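Local coordinates for protein oxidoreductase (Thermotoga maritima, PDB 1ZH8) that probably catalyses the NADP-dependent oxidation or reduction of an alcohol or sugar-like substrate, as a member of the Gfo/Idh/MocA oxidoreductase family, at residues Thr117-Glu120 against Thr121-Val125; Glu176-Lys179 against Tyr180-Thr183; Gly193-Leu196 against Ser197-Gly200; Leu320-Ile323 against Glu324-Arg328. All coordinates share one frame; numbering follows the deposited sequence. Where two conformers were deposited one is given.

Contact 1 of 4, residues Thr117-Glu120 against Thr121-Val125; sequences TDVE and TGKKV
Asp118 OD1 takes two donors from a single residue, Thr121: the hydroxyl OG1 at 2.7 Å and the backbone Thr121 N, 3.0 Å from the same OD1. Both arrive from one face of the carboxylate plane, the amide nearly in line with the C-O bond and the hydroxyl on the syn side, 31° out of the plane. The other oxygen, Asp118 OD2, accepts from Thr117 OG1 at 2.8 Å from well above the plane, so donors on two threonines fix the rotation of the carboxylate. The first torsion of Asp118, 49°, sets CG between its own N and carbonyl carbon, folding the acid back over the first turn. Asp118 is the N-cap of helix 119-131, and its bond to Thr121 N is the capping bond; the helix is the crossover of the beta-alpha-beta unit joining strands 108-112 and 136-139 of the Rossmann fold. Regular helical bonding starts with Gly122 N to Asp118 O, 2.8 Å, and Lys123 N to Val119 O, 2.9 Å. Outside the turn, Glu324 OE1 of helix 313-329 accepts from Val119 N, adding a second acid at this helix start. Across the turn itself the packing is slight: Val119 CG1 meets Lys123 CE at 4.1 Å, where the extended lysine passes obliquely. Thr121 and Val125 lie against Leu96 of helix 95-104, Val119 on Leu317 and Ala321.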
loop_
_atom_site.group_PDB
_atom_site.type_symbol
_atom_site.label_atom_id
_atom_site.label_comp_id
_atom_site.label_asym_id
_atom_site.label_seq_id
_atom_site.Cartn_x
_atom_site.Cartn_y
_atom_site.Cartn_z
ATOM N N THR A 117 -5.293 -1.311 -26.658
ATOM C CA THR A 117 -4.734 -2.494 -26.031
ATOM C C THR A 117 -3.484 -2.164 -25.237
ATOM O O THR A 117 -3.089 -2.921 -24.340
ATOM C CB THR A 117 -4.342 -3.544 -27.092
ATOM O OG1 THR A 117 -3.477 -2.920 -28.049
ATOM C CG2 THR A 117 -5.575 -4.088 -27.812
ATOM N N ASP A 118 -2.862 -1.043 -25.588
ATOM C CA ASP A 118 -1.615 -0.565 -24.981
ATOM C C ASP A 118 -1.375 0.893 -25.398
ATOM O O ASP A 118 -2.078 1.432 -26.265
ATOM C CB ASP A 118 -0.422 -1.436 -25.419
ATOM C CG ASP A 118 -0.390 -1.650 -26.917
ATOM O OD1 ASP A 118 -0.078 -0.688 -27.631
ATOM O OD2 ASP A 118 -0.719 -2.765 -27.388
ATOM N N VAL A 119 -0.360 1.513 -24.813
ATOM C CA VAL A 119 -0.102 2.936 -25.068
ATOM C C VAL A 119 0.371 3.265 -26.491
ATOM O O VAL A 119 -0.095 4.246 -27.054
ATOM C CB VAL A 119 0.815 3.569 -23.992
ATOM C CG1 VAL A 119 1.153 4.995 -24.357
ATOM C CG2 VAL A 119 0.105 3.550 -22.655
ATOM N N GLU A 120 1.274 2.478 -27.079
ATOM C CA GLU A 120 1.637 2.756 -28.480
ATOM C C GLU A 120 0.433 2.730 -29.446
ATOM O O GLU A 120 0.351 3.556 -30.361
ATOM C CB GLU A 120 2.812 1.886 -28.991
ATOM C CG GLU A 120 2.550 0.386 -29.151
ATOM C CD GLU A 120 3.694 -0.367 -29.845
ATOM O OE1 GLU A 120 4.594 0.274 -30.424
ATOM O OE2 GLU A 120 3.681 -1.615 -29.815
ATOM N N THR A 121 -0.519 1.833 -29.209
ATOM C CA THR A 121 -1.702 1.762 -30.047
ATOM C C THR A 121 -2.663 2.878 -29.675
ATOM O O THR A 121 -3.309 3.472 -30.557
ATOM C CB THR A 121 -2.415 0.400 -29.935
ATOM O OG1 THR A 121 -1.454 -0.649 -29.978
ATOM C CG2 THR A 121 -3.333 0.200 -31.096
ATOM N N GLY A 122 -2.756 3.151 -28.369
ATOM C CA GLY A 122 -3.557 4.265 -27.850
ATOM C C GLY A 122 -3.174 5.591 -28.493
ATOM O O GLY A 122 -4.058 6.371 -28.876
ATOM N N LYS A 123 -1.865 5.840 -28.640
ATOM C CA LYS A 123 -1.371 7.087 -29.236
ATOM C C LYS A 123 -1.894 7.286 -30.638
ATOM O O LYS A 123 -2.027 8.422 -31.077
ATOM C CB LYS A 123 0.140 7.130 -29.303
ATOM C CG LYS A 123 0.868 7.558 -28.064
ATOM C CD LYS A 123 2.358 7.224 -28.282
ATOM C CE LYS A 123 3.167 7.335 -27.008
ATOM N NZ LYS A 123 4.633 7.156 -27.278
ATOM N N LYS A 124 -2.175 6.192 -31.346
ATOM C CA LYS A 124 -2.688 6.305 -32.724
ATOM C C LYS A 124 -4.153 6.753 -32.708
ATOM O O LYS A 124 -4.587 7.488 -33.597
ATOM C CB LYS A 124 -2.504 5.020 -33.534
ATOM C CG LYS A 124 -1.050 4.653 -33.801
ATOM C CD LYS A 124 -0.940 3.430 -34.742
ATOM C CE LYS A 124 0.060 2.336 -34.247
ATOM N NZ LYS A 124 1.481 2.507 -34.739
ATOM N N VAL A 125 -4.904 6.321 -31.687
ATOM C CA VAL A 125 -6.267 6.777 -31.511
ATOM C C VAL A 125 -6.228 8.283 -31.250
ATOM O O VAL A 125 -6.979 9.059 -31.852
ATOM C CB VAL A 125 -6.954 6.065 -30.339
ATOM C CG1 VAL A 125 -8.279 6.753 -29.994
ATOM C CG2 VAL A 125 -7.140 4.583 -30.649
#

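Contact 2 of 4, residues Glu176-Lys179 against Tyr180-Thr183; sequences ENNK and YVHT. With NAP (NADP nicotinamide-adenine-dinucleotide phosphate), chain D.
The His182 ring is held at its edge by Glu176 O, which accepts from NE2 at 2.7 Å and lies close to the ring plane. The N-H points almost straight at the oxygen (167°), and Val181 CG1 of the adjoining residue sits over the centre of one ring face. This bond ties the end of the turn back to its start. The second ring, Tyr180, has Lys179 CG over one face and the NADP phosphate oxygen O2N near its plane, 3.6 Å from Tyr180 CE1. On the nicotinamide side, Tyr180 CE1 comes to 3.6 Å from C5N of NADP, a packing distance, with OH alongside. Asn178 OD1 reaches Tyr180 N at 2.8 Å in the plane of its own carbonyl, an Asx turn. With CG opposite the backbone N (chi1 -177°), the asparagine carbonyl swings forward over the next two residues, and its amide plane is turned 44° from the tyrosine ring. Backbone bonds wind the chain onward: His182 N to Lys179 O is 3.3 Å, and Val181 N to Asn178 O is weak. Thr183 OG1 then bonds to Tyr180 O at 2.8 Å, while Thr183 CG2 faces the adenosine-side phosphate oxygen O2A of NADP at 3.5 Å. The turn, with two residues in the cofactor pocket, lies in the loop between strand 163-171 and helix 184-187; Tyr180 and Lys179 lean on Ile28 of helix 28-39, where Lys179 also salt-bridges Glu32, and Val181 packs on Leu227 and Leu228.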
loop_
_atom_site.group_PDB
_atom_site.type_symbol
_atom_site.label_atom_id
_atom_site.label_comp_id
_atom_site.label_asym_id
_atom_site.label_seq_id
_atom_site.Cartn_x
_atom_site.Cartn_y
_atom_site.Cartn_z
ATOM N N GLU A 176 -16.300 -18.263 -11.168
ATOM C CA GLU A 176 -16.704 -18.936 -12.391
ATOM C C GLU A 176 -18.096 -18.480 -12.870
ATOM O O GLU A 176 -18.439 -18.655 -14.037
ATOM C CB GLU A 176 -16.586 -20.475 -12.239
ATOM C CG GLU A 176 -17.112 -21.067 -10.906
ATOM C CD GLU A 176 -16.158 -20.925 -9.692
ATOM O OE1 GLU A 176 -16.510 -21.466 -8.616
ATOM O OE2 GLU A 176 -15.079 -20.287 -9.798
ATOM N N ASN A 177 -18.874 -17.877 -11.968
ATOM C CA ASN A 177 -20.224 -17.411 -12.299
ATOM C C ASN A 177 -20.280 -15.971 -12.780
ATOM O O ASN A 177 -21.356 -15.444 -13.009
ATOM C CB ASN A 177 -21.166 -17.549 -11.106
ATOM C CG ASN A 177 -21.314 -18.968 -10.644
ATOM O OD1 ASN A 177 -21.767 -19.840 -11.387
ATOM N ND2 ASN A 177 -20.944 -19.212 -9.395
ATOM N N ASN A 178 -19.133 -15.322 -12.907
ATOM C CA ASN A 178 -19.105 -13.969 -13.388
ATOM C C ASN A 178 -19.127 -13.981 -14.907
ATOM O O ASN A 178 -18.329 -14.676 -15.542
ATOM C CB ASN A 178 -17.873 -13.273 -12.862
ATOM C CG ASN A 178 -17.806 -11.826 -13.267
ATOM O OD1 ASN A 178 -17.859 -11.480 -14.456
ATOM N ND2 ASN A 178 -17.669 -10.964 -12.282
ATOM N N LYS A 179 -20.044 -13.218 -15.486
ATOM C CA LYS A 179 -20.247 -13.218 -16.939
ATOM C C LYS A 179 -19.049 -12.661 -17.752
ATOM O O LYS A 179 -18.788 -13.125 -18.862
ATOM C CB LYS A 179 -21.536 -12.471 -17.298
ATOM C CG LYS A 179 -21.455 -10.962 -16.990
ATOM C CD LYS A 179 -22.740 -10.231 -17.299
ATOM C CE LYS A 179 -23.602 -10.057 -16.072
ATOM N NZ LYS A 179 -25.010 -9.951 -16.511
ATOM N N TYR A 180 -18.317 -11.690 -17.207
ATOM C CA TYR A 180 -17.215 -11.077 -17.954
ATOM C C TYR A 180 -16.074 -12.056 -18.146
ATOM O O TYR A 180 -15.349 -11.996 -19.137
ATOM C CB TYR A 180 -16.690 -9.830 -17.253
ATOM C CG TYR A 180 -17.664 -8.692 -17.188
ATOM C CD1 TYR A 180 -18.131 -8.080 -18.352
ATOM C CD2 TYR A 180 -18.103 -8.201 -15.951
ATOM C CE1 TYR A 180 -19.035 -7.007 -18.286
ATOM C CE2 TYR A 180 -19.006 -7.139 -15.874
ATOM C CZ TYR A 180 -19.467 -6.546 -17.039
ATOM O OH TYR A 180 -20.348 -5.492 -16.956
ATOM N N VAL A 181 -15.942 -12.966 -17.192
ATOM C CA VAL A 181 -14.901 -13.981 -17.205
ATOM C C VAL A 181 -14.973 -14.900 -18.443
ATOM O O VAL A 181 -13.952 -15.428 -18.900
ATOM C CB VAL A 181 -14.949 -14.774 -15.878
ATOM C CG1 VAL A 181 -14.309 -16.135 -15.993
ATOM C CG2 VAL A 181 -14.331 -13.943 -14.753
ATOM N N HIS A 182 -16.165 -15.066 -19.005
ATOM C CA HIS A 182 -16.359 -16.041 -20.080
ATOM C C HIS A 182 -16.266 -15.518 -21.521
ATOM O O HIS A 182 -16.367 -16.298 -22.469
ATOM C CB HIS A 182 -17.643 -16.833 -19.838
ATOM C CG HIS A 182 -17.584 -17.661 -18.598
ATOM N ND1 HIS A 182 -16.760 -18.760 -18.482
ATOM C CD2 HIS A 182 -18.196 -17.522 -17.398
ATOM C CE1 HIS A 182 -16.893 -19.283 -17.275
ATOM N NE2 HIS A 182 -17.763 -18.553 -16.600
ATOM N N THR A 183 -16.047 -14.216 -21.672
ATOM C CA THR A 183 -15.900 -13.611 -22.982
ATOM C C THR A 183 -14.513 -13.901 -23.575
ATOM O O THR A 183 -13.482 -13.827 -22.874
ATOM C CB THR A 183 -16.121 -12.098 -22.923
ATOM O OG1 THR A 183 -15.238 -11.535 -21.945
ATOM C CG2 THR A 183 -17.564 -11.793 -22.562
HETATM P PA NAP D . -18.680 -8.638 -24.872
HETATM O O1A NAP D . -19.889 -9.104 -24.146
HETATM O O2A NAP D . -17.832 -9.734 -25.369
HETATM O O5B NAP D . -19.148 -7.633 -26.031
HETATM C C5B NAP D . -18.410 -7.531 -27.227
HETATM C C4B NAP D . -19.393 -7.539 -28.382
HETATM O O4B NAP D . -18.727 -7.213 -29.595
HETATM C C3B NAP D . -20.018 -8.914 -28.590
HETATM O O3B NAP D . -21.333 -8.661 -28.990
HETATM C C2B NAP D . -19.189 -9.450 -29.744
HETATM O O2B NAP D . -19.583 -10.554 -30.552
HETATM C C1B NAP D . -19.049 -8.191 -30.572
HETATM N N9A NAP D . -17.981 -8.326 -31.559
HETATM C C8A NAP D . -16.814 -9.050 -31.455
HETATM N N7A NAP D . -16.111 -8.878 -32.596
HETATM C C5A NAP D . -16.820 -8.062 -33.421
HETATM C C6A NAP D . -16.587 -7.562 -34.695
HETATM N N6A NAP D . -15.490 -7.888 -35.359
HETATM N N1A NAP D . -17.497 -6.721 -35.281
HETATM C C2A NAP D . -18.650 -6.393 -34.609
HETATM N N3A NAP D . -18.892 -6.889 -33.354
HETATM C C4A NAP D . -17.991 -7.706 -32.773
HETATM O O3 NAP D . -17.800 -7.743 -23.883
HETATM P PN NAP D . -18.345 -6.441 -23.115
HETATM O O1N NAP D . -19.669 -5.940 -23.605
HETATM O O2N NAP D . -18.092 -6.812 -21.730
HETATM O O5D NAP D . -17.280 -5.290 -23.485
HETATM C C5D NAP D . -17.309 -4.533 -24.682
HETATM C C4D NAP D . -16.629 -3.189 -24.430
HETATM O O4D NAP D . -17.288 -2.539 -23.349
HETATM C C3D NAP D . -15.169 -3.377 -24.006
HETATM O O3D NAP D . -14.344 -2.409 -24.609
HETATM C C2D NAP D . -15.169 -3.172 -22.510
HETATM O O2D NAP D . -13.949 -2.646 -22.032
HETATM C C1D NAP D . -16.344 -2.222 -22.332
HETATM N N1N NAP D . -16.924 -2.356 -20.999
HETATM C C2N NAP D . -16.965 -1.249 -20.202
HETATM C C3N NAP D . -17.499 -1.318 -18.911
HETATM C C7N NAP D . -17.751 -0.059 -18.119
HETATM O O7N NAP D . -18.260 -0.228 -16.817
HETATM N N7N NAP D . -17.510 1.163 -18.633
HETATM C C4N NAP D . -18.001 -2.541 -18.445
HETATM C C5N NAP D . -17.968 -3.670 -19.274
HETATM C C6N NAP D . -17.422 -3.565 -20.557
HETATM P P2B NAP D . -20.998 -11.285 -30.788
HETATM O O1X NAP D . -21.814 -10.582 -31.852
HETATM O O2X NAP D . -21.815 -11.322 -29.517
HETATM O O3X NAP D . -20.618 -12.679 -31.240
#

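Contact 3 of 4, residues Gly193-Leu196 against Ser197-Gly200; sequences GGFL and SDGG
Gly194 O and Asp198 N make the first full helical bond here, 3.2 Å long and close to straight at 168°, with the donor in the carbonyl plane. Gly194, the N-cap of helix 195-211, and Gly193 before it both have positive phi. The close-packed part is the backbone. Gly199 N bonds to Phe195 O at 3.0 Å, and at the next step Gly200 packs directly on Leu196 O, its N making a weak, bent bond while its CA lies 2.9 Å from the same oxygen in a CA-H...O contact. The side-chain part is looser: Phe195 and Asp198 run side by side in the same direction, with Asp198 OD2 3.6 Å from Phe195 CD1 and the ring and carboxylate planes 37° apart. Around them, Phe195 lies on Met174 and Leu228, and Leu196 on Met231 and Tyr252; Ser197 OG bonds to Val192 O. Asp198, buried, belongs to the NADP pocket and touches the cofactor, its CG standing opposite the backbone N. Its OD1 forms a salt bridge with Lys113 and its OD2 another with Arg186, whose NH2 also bonds to NADP. The chemistry thus amounts to a buried carboxylate clamped between two cationic side chains beside the cofactor, its orientation set from both oxygens.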
loop_
_atom_site.group_PDB
_atom_site.type_symbol
_atom_site.label_atom_id
_atom_site.label_comp_id
_atom_site.label_asym_id
_atom_site.label_seq_id
_atom_site.Cartn_x
_atom_site.Cartn_y
_atom_site.Cartn_z
ATOM N N GLY A 193 -1.828 -6.406 -19.523
ATOM C CA GLY A 193 -2.176 -6.760 -18.156
ATOM C C GLY A 193 -3.529 -7.411 -17.934
ATOM O O GLY A 193 -3.945 -7.576 -16.783
ATOM N N GLY A 194 -4.217 -7.783 -19.016
ATOM C CA GLY A 194 -5.502 -8.469 -18.911
ATOM C C GLY A 194 -6.493 -7.649 -18.095
ATOM O O GLY A 194 -6.780 -6.504 -18.441
ATOM N N PHE A 195 -7.003 -8.220 -17.006
ATOM C CA PHE A 195 -8.002 -7.529 -16.200
ATOM C C PHE A 195 -7.440 -6.294 -15.546
ATOM O O PHE A 195 -8.202 -5.418 -15.153
ATOM C CB PHE A 195 -8.596 -8.442 -15.132
ATOM C CG PHE A 195 -9.727 -9.264 -15.632
ATOM C CD1 PHE A 195 -11.013 -8.726 -15.716
ATOM C CD2 PHE A 195 -9.516 -10.577 -16.044
ATOM C CE1 PHE A 195 -12.075 -9.490 -16.194
ATOM C CE2 PHE A 195 -10.581 -11.359 -16.535
ATOM C CZ PHE A 195 -11.862 -10.812 -16.610
ATOM N N LEU A 196 -6.117 -6.226 -15.416
ATOM C CA LEU A 196 -5.507 -5.048 -14.841
ATOM C C LEU A 196 -5.791 -3.782 -15.654
ATOM O O LEU A 196 -6.059 -2.720 -15.062
ATOM C CB LEU A 196 -4.015 -5.244 -14.587
ATOM C CG LEU A 196 -3.650 -6.433 -13.678
ATOM C CD1 LEU A 196 -2.126 -6.474 -13.471
ATOM C CD2 LEU A 196 -4.409 -6.388 -12.342
ATOM N N SER A 197 -5.772 -3.875 -16.982
ATOM C CA SER A 197 -6.156 -2.720 -17.799
ATOM C C SER A 197 -7.667 -2.569 -17.893
ATOM O O SER A 197 -8.193 -1.463 -17.845
ATOM C CB SER A 197 -5.632 -2.875 -19.222
ATOM O OG SER A 197 -4.290 -2.483 -19.311
ATOM N N ASP A 198 -8.351 -3.694 -18.039
ATOM C CA ASP A 198 -9.785 -3.711 -18.233
ATOM C C ASP A 198 -10.497 -2.914 -17.124
ATOM O O ASP A 198 -11.241 -1.978 -17.423
ATOM C CB ASP A 198 -10.271 -5.170 -18.348
ATOM C CG ASP A 198 -11.775 -5.293 -18.478
ATOM O OD1 ASP A 198 -12.447 -4.315 -18.869
ATOM O OD2 ASP A 198 -12.288 -6.389 -18.175
ATOM N N GLY A 199 -10.229 -3.254 -15.865
ATOM C CA GLY A 199 -10.793 -2.528 -14.745
ATOM C C GLY A 199 -9.893 -1.423 -14.231
ATOM O O GLY A 199 -10.363 -0.501 -13.580
ATOM N N GLY A 200 -8.594 -1.502 -14.513
ATOM C CA GLY A 200 -7.634 -0.523 -13.976
ATOM C C GLY A 200 -7.789 0.902 -14.492
ATOM O O GLY A 200 -7.656 1.873 -13.710
#

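Contact 4 of 4, residues Leu320-Ile323 against Glu324-Arg328; sequences LAFI and EACVR
Phe322 and Cys326 come together through their first torsions: the phenylalanine CG stands opposite its backbone N (chi1 171°), while the cysteine SG lies beside its own N, opposite the carbonyl carbon (chi1 -70°). One helical turn apart, these settings carry SG over a face of the ring, 4.2 Å from its centroid and 22° off the normal, a sulfur-aromatic contact displaced toward the rim. Cys326 SG lies 4.0 Å from both Phe322 CE2 and Phe322 CZ. On the neighbouring flank, Ile323 CG2 meets Val327 CG2 at 4.3 Å. Four consecutive backbone bonds underlie the packing, from Glu324 N to Leu320 O (2.8 Å) through to Val327 N to Ile323 O (2.9 Å). The polar side carries Glu324, whose OE2 forms a salt bridge with Arg328 NH1 at 3.4 Å and whose OE1 is taken by the start of helix 119-131. The Phe322 ring also meets Phe238 edge-to-face and packs on Ile214, Ile217, Ala204 and Met207; Cys326 touches Ala219, Leu234 and Ser236. This i to i+4 pattern is that of a regular alpha-helix, 313-329, lying with one apolar side on the mixed sheet of the C-terminal domain.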
loop_
_atom_site.group_PDB
_atom_site.type_symbol
_atom_site.label_atom_id
_atom_site.label_comp_id
_atom_site.label_asym_id
_atom_site.label_seq_id
_atom_site.Cartn_x
_atom_site.Cartn_y
_atom_site.Cartn_z
ATOM N N LEU A 320 -4.544 4.634 -19.222
ATOM C CA LEU A 320 -3.969 3.388 -19.652
ATOM C C LEU A 320 -2.481 3.375 -19.287
ATOM O O LEU A 320 -2.006 2.403 -18.730
ATOM C CB LEU A 320 -4.221 3.170 -21.146
ATOM C CG LEU A 320 -3.740 1.857 -21.758
ATOM C CD1 LEU A 320 -4.243 0.662 -20.973
ATOM C CD2 LEU A 320 -4.238 1.760 -23.176
ATOM N N ALA A 321 -1.784 4.481 -19.547
ATOM C CA ALA A 321 -0.365 4.649 -19.188
ATOM C C ALA A 321 -0.028 4.316 -17.720
ATOM O O ALA A 321 0.987 3.663 -17.449
ATOM C CB ALA A 321 0.106 6.065 -19.531
ATOM N N PHE A 322 -0.868 4.763 -16.788
ATOM C CA PHE A 322 -0.704 4.399 -15.387
ATOM C C PHE A 322 -0.666 2.872 -15.223
ATOM O O PHE A 322 0.263 2.332 -14.617
ATOM C CB PHE A 322 -1.816 5.013 -14.506
ATOM C CG PHE A 322 -1.812 4.502 -13.083
ATOM C CD1 PHE A 322 -1.038 5.126 -12.107
ATOM C CD2 PHE A 322 -2.563 3.389 -12.726
ATOM C CE1 PHE A 322 -1.018 4.667 -10.790
ATOM C CE2 PHE A 322 -2.548 2.905 -11.410
ATOM C CZ PHE A 322 -1.774 3.551 -10.442
ATOM N N ILE A 323 -1.661 2.179 -15.779
ATOM C CA ILE A 323 -1.716 0.722 -15.670
ATOM C C ILE A 323 -0.570 0.063 -16.425
ATOM O O ILE A 323 0.120 -0.804 -15.875
ATOM C CB ILE A 323 -3.071 0.153 -16.141
ATOM C CG1 ILE A 323 -4.211 0.710 -15.268
ATOM C CG2 ILE A 323 -3.066 -1.368 -16.088
ATOM C CD1 ILE A 323 -4.094 0.335 -13.836
ATOM N N GLU A 324 -0.327 0.482 -17.662
ATOM C CA GLU A 324 0.782 -0.110 -18.409
ATOM C C GLU A 324 2.129 0.036 -17.657
ATOM O O GLU A 324 2.931 -0.886 -17.639
ATOM C CB GLU A 324 0.859 0.441 -19.827
ATOM C CG GLU A 324 1.929 -0.243 -20.686
ATOM C CD GLU A 324 1.775 0.010 -22.178
ATOM O OE1 GLU A 324 0.645 0.294 -22.657
ATOM O OE2 GLU A 324 2.797 -0.092 -22.877
ATOM N N ALA A 325 2.347 1.176 -17.010
ATOM C CA ALA A 325 3.541 1.367 -16.176
ATOM C C ALA A 325 3.637 0.350 -15.033
ATOM O O ALA A 325 4.688 -0.258 -14.848
ATOM C CB ALA A 325 3.601 2.783 -15.633
ATOM N N CYS A 326 2.548 0.180 -14.281
ATOM C CA CYS A 326 2.448 -0.841 -13.240
ATOM C C CYS A 326 2.744 -2.259 -13.707
ATOM O O CYS A 326 3.448 -2.999 -13.036
ATOM C CB CYS A 326 1.051 -0.838 -12.652
ATOM S SG CYS A 326 0.688 0.617 -11.674
ATOM N N VAL A 327 2.184 -2.639 -14.850
ATOM C CA VAL A 327 2.363 -3.971 -15.424
ATOM C C VAL A 327 3.822 -4.232 -15.715
ATOM O O VAL A 327 4.331 -5.317 -15.422
ATOM C CB VAL A 327 1.515 -4.168 -16.715
ATOM C CG1 VAL A 327 1.941 -5.416 -17.488
ATOM C CG2 VAL A 327 0.049 -4.273 -16.362
ATOM N N ARG A 328 4.513 -3.235 -16.250
ATOM C CA ARG A 328 5.899 -3.459 -16.610
ATOM C C ARG A 328 6.931 -3.098 -15.537
ATOM O O ARG A 328 8.113 -3.462 -15.667
ATOM C CB ARG A 328 6.215 -2.868 -17.985
ATOM C CG ARG A 328 6.353 -1.367 -18.065
ATOM C CD ARG A 328 6.181 -0.956 -19.530
ATOM N NE ARG A 328 7.071 0.141 -19.909
ATOM C CZ ARG A 328 6.982 0.829 -21.049
ATOM N NH1 ARG A 328 6.031 0.550 -21.952
ATOM N NH2 ARG A 328 7.848 1.812 -21.278
#

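Overall arrangement
From the N terminus the four contacts follow in series, none nesting or crossing, each local, between neighbouring residues of one continuous stretch. Contact 1 opens the last crossover helix of the Rossmann domain; contact 2 closes a turn in the loop after strand 163-171; contact 3 starts helix 195-211; contact 4 lies in helix 313-329, late in the chain. Contact 4 is the meeting point of the group: it touches contact 1 where Leu320 CD2 packs 3.7 Å from Asp118 C, and contact 3 through Ile323 CG2, 3.4 Å from Leu196 O, so helix 313-329 bridges the nucleotide-binding part and the mixed-sheet part. Contacts 2 and 3, with centres about 15 Å apart, both supply residues to the NADP pocket.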